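Local coordinates for protein uridine phosphorylase (PDB 6KD3) that catalyses the reversible phosphorolysis of uridine, splitting its glycosidic bond with phosphate to give uracil and ribose 1-phosphate, at residues C210-F213 with Y214-Q217. Sequence-based numbering, arbitrary orientation.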
ATOM      1  N   CYS A 210      -6.875   6.036  -8.315  1.00 10.03           N
ATOM      2  CA  CYS A 210      -6.093   5.260  -9.264  1.00 15.47           C
ATOM      3  C   CYS A 210      -5.070   4.353  -8.587  1.00 16.26           C
ATOM      4  O   CYS A 210      -4.737   4.498  -7.405  1.00 15.97           O
ATOM      5  CB  CYS A 210      -5.409   6.182 -10.255  1.00 12.34           C
ATOM      6  SG  CYS A 210      -4.961   7.677  -9.441  1.00 13.74           S
ATOM      7  N   ASN A 211      -4.588   3.380  -9.355  1.00 16.69           N
ATOM      8  CA  ASN A 211      -3.594   2.450  -8.839  1.00 23.59           C
ATOM      9  C   ASN A 211      -2.165   2.779  -9.267  1.00 23.66           C
ATOM     10  O   ASN A 211      -1.227   2.164  -8.748  1.00 25.72           O
ATOM     11  CB  ASN A 211      -3.946   1.012  -9.246  1.00 20.65           C
ATOM     12  CG  ASN A 211      -4.896   0.340  -8.258  1.00 12.25           C
ATOM     13  N   ASP A 212      -1.960   3.722 -10.184  1.00 27.05           N
ATOM     14  CA  ASP A 212      -0.607   4.100 -10.580  1.00 21.24           C
ATOM     15  C   ASP A 212      -0.445   5.617 -10.503  1.00 26.16           C
ATOM     16  O   ASP A 212      -0.985   6.350 -11.342  1.00 18.57           O
ATOM     17  CB  ASP A 212      -0.274   3.578 -11.963  1.00 16.95           C
ATOM     18  CG  ASP A 212       1.207   3.436 -12.153  1.00 23.91           C
ATOM     19  OD1 ASP A 212       1.926   3.976 -11.278  1.00 19.08           O
ATOM     20  OD2 ASP A 212       1.645   2.781 -13.136  1.00 22.88           O
ATOM     21  N   PHE A 213       0.313   6.066  -9.487  1.00 26.34           N
ATOM     22  CA  PHE A 213       0.556   7.480  -9.244  1.00 13.16           C
ATOM     23  C   PHE A 213       1.083   8.195 -10.482  1.00 17.44           C
ATOM     24  O   PHE A 213       0.824   9.385 -10.658  1.00 18.87           O
ATOM     25  CB  PHE A 213       1.545   7.634  -8.095  1.00 11.93           C
ATOM     26  CG  PHE A 213       1.988   9.051  -7.856  1.00 18.40           C
ATOM     27  CD1 PHE A 213       2.954   9.628  -8.651  1.00 21.84           C
ATOM     28  CD2 PHE A 213       1.459   9.796  -6.822  1.00 14.66           C
ATOM     29  CE1 PHE A 213       3.373  10.909  -8.445  1.00 19.27           C
ATOM     30  CE2 PHE A 213       1.878  11.060  -6.598  1.00 16.31           C
ATOM     31  CZ  PHE A 213       2.841  11.630  -7.418  1.00 20.73           C
ATOM     32  N   TYR A 214       1.848   7.523 -11.336  1.00 20.66           N
ATOM     33  CA  TYR A 214       2.521   8.233 -12.415  1.00 19.45           C
ATOM     34  C   TYR A 214       1.763   8.140 -13.731  1.00 17.20           C
ATOM     35  O   TYR A 214       1.320   9.164 -14.269  1.00 24.10           O
ATOM     36  CB  TYR A 214       3.974   7.752 -12.540  1.00 16.09           C
ATOM     37  CG  TYR A 214       4.821   8.604 -11.640  1.00 19.48           C
ATOM     38  CD1 TYR A 214       5.083   9.950 -11.963  1.00 24.33           C
ATOM     39  CD2 TYR A 214       5.275   8.119 -10.431  1.00 18.32           C
ATOM     40  CE1 TYR A 214       5.822  10.764 -11.115  1.00 18.39           C
ATOM     41  CE2 TYR A 214       6.013   8.927  -9.576  1.00 20.31           C
ATOM     42  CZ  TYR A 214       6.275  10.242  -9.926  1.00 22.41           C
ATOM     43  OH  TYR A 214       7.000  11.022  -9.080  1.00 25.50           O
ATOM     44  N   GLU A 215       1.577   6.945 -14.253  1.00 12.06           N
ATOM     45  CA  GLU A 215       0.944   6.891 -15.557  1.00 15.64           C
ATOM     46  C   GLU A 215      -0.556   7.019 -15.434  1.00 17.08           C
ATOM     47  O   GLU A 215      -1.193   7.647 -16.283  1.00 14.07           O
ATOM     48  CB  GLU A 215       1.300   5.594 -16.262  1.00 24.45           C
ATOM     49  CG  GLU A 215       2.754   5.329 -16.462  1.00 18.29           C
ATOM     50  CD  GLU A 215       2.910   4.019 -17.097  1.00 17.99           C
ATOM     51  OE1 GLU A 215       3.300   3.062 -16.406  1.00 20.74           O
ATOM     52  OE2 GLU A 215       2.564   3.940 -18.289  1.00 29.27           O
ATOM     53  N   GLY A 216      -1.142   6.392 -14.406  1.00 24.06           N
ATOM     54  CA  GLY A 216      -2.588   6.439 -14.249  1.00 14.91           C
ATOM     55  C   GLY A 216      -3.078   7.862 -14.192  1.00 19.74           C
ATOM     56  O   GLY A 216      -3.899   8.299 -15.013  1.00 17.25           O
ATOM     57  N   GLN A 217      -2.510   8.616 -13.296  1.00 18.71           N
ATOM     58  CA  GLN A 217      -2.791  10.006 -13.017  1.00 17.92           C
ATOM     59  C   GLN A 217      -2.509  10.950 -14.187  1.00 12.65           C
ATOM     60  O   GLN A 217      -2.451  12.128 -13.918  1.00 14.13           O
ATOM     61  CB  GLN A 217      -1.967  10.389 -11.792  1.00 15.34           C
ATOM     62  CG  GLN A 217      -2.188   9.442 -10.658  1.00 11.02           C
ATOM     63  CD  GLN A 217      -2.420  10.151  -9.355  1.00 14.47           C
ATOM     64  OE1 GLN A 217      -2.185  11.363  -9.232  1.00 16.06           O
ATOM     65  NE2 GLN A 217      -2.876   9.400  -8.352  1.00 13.78           N
TER
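Phe213 and Tyr214 run side by side in the same direction and make a T-shaped (edge-to-face) pair. The CD1 edge of Phe213 is directed at one face of the Tyr214 ring, off centre toward its rim; the centroids are 4.5 Å apart and the planes inclined at 65°. Phe213 holds CG anti to its backbone N (chi1 174°), which sets CG beside the carbonyl carbon, and the end of the side chain comes nearer Tyr214. Its ring also meets His34 of the second subunit edge-to-face, so an aromatic residue suits a place between two other rings.

After strand 206-209 the chain curls into a helix-like turn. Gln217 N gives a weak hydrogen bond of 3.4 Å to Asp212 O. A side chain at Gly216 would probably crowd that same carbonyl, so glycine suits the turn. Cys210 and Gln217 both pack on Ile247 of strand 244-248.

Asp212 and Glu215 slant across one another, their carboxylate planes 70° apart, with Asp212 OD2 3.7 Å from Glu215 OE1. Two like charges so close would probably repel, but OE1 is hydrogen-bonded elsewhere and Glu215 OE2 forms a salt bridge with Arg178 of the second subunit, which probably eases the repulsion and joins this turn to the partner chain.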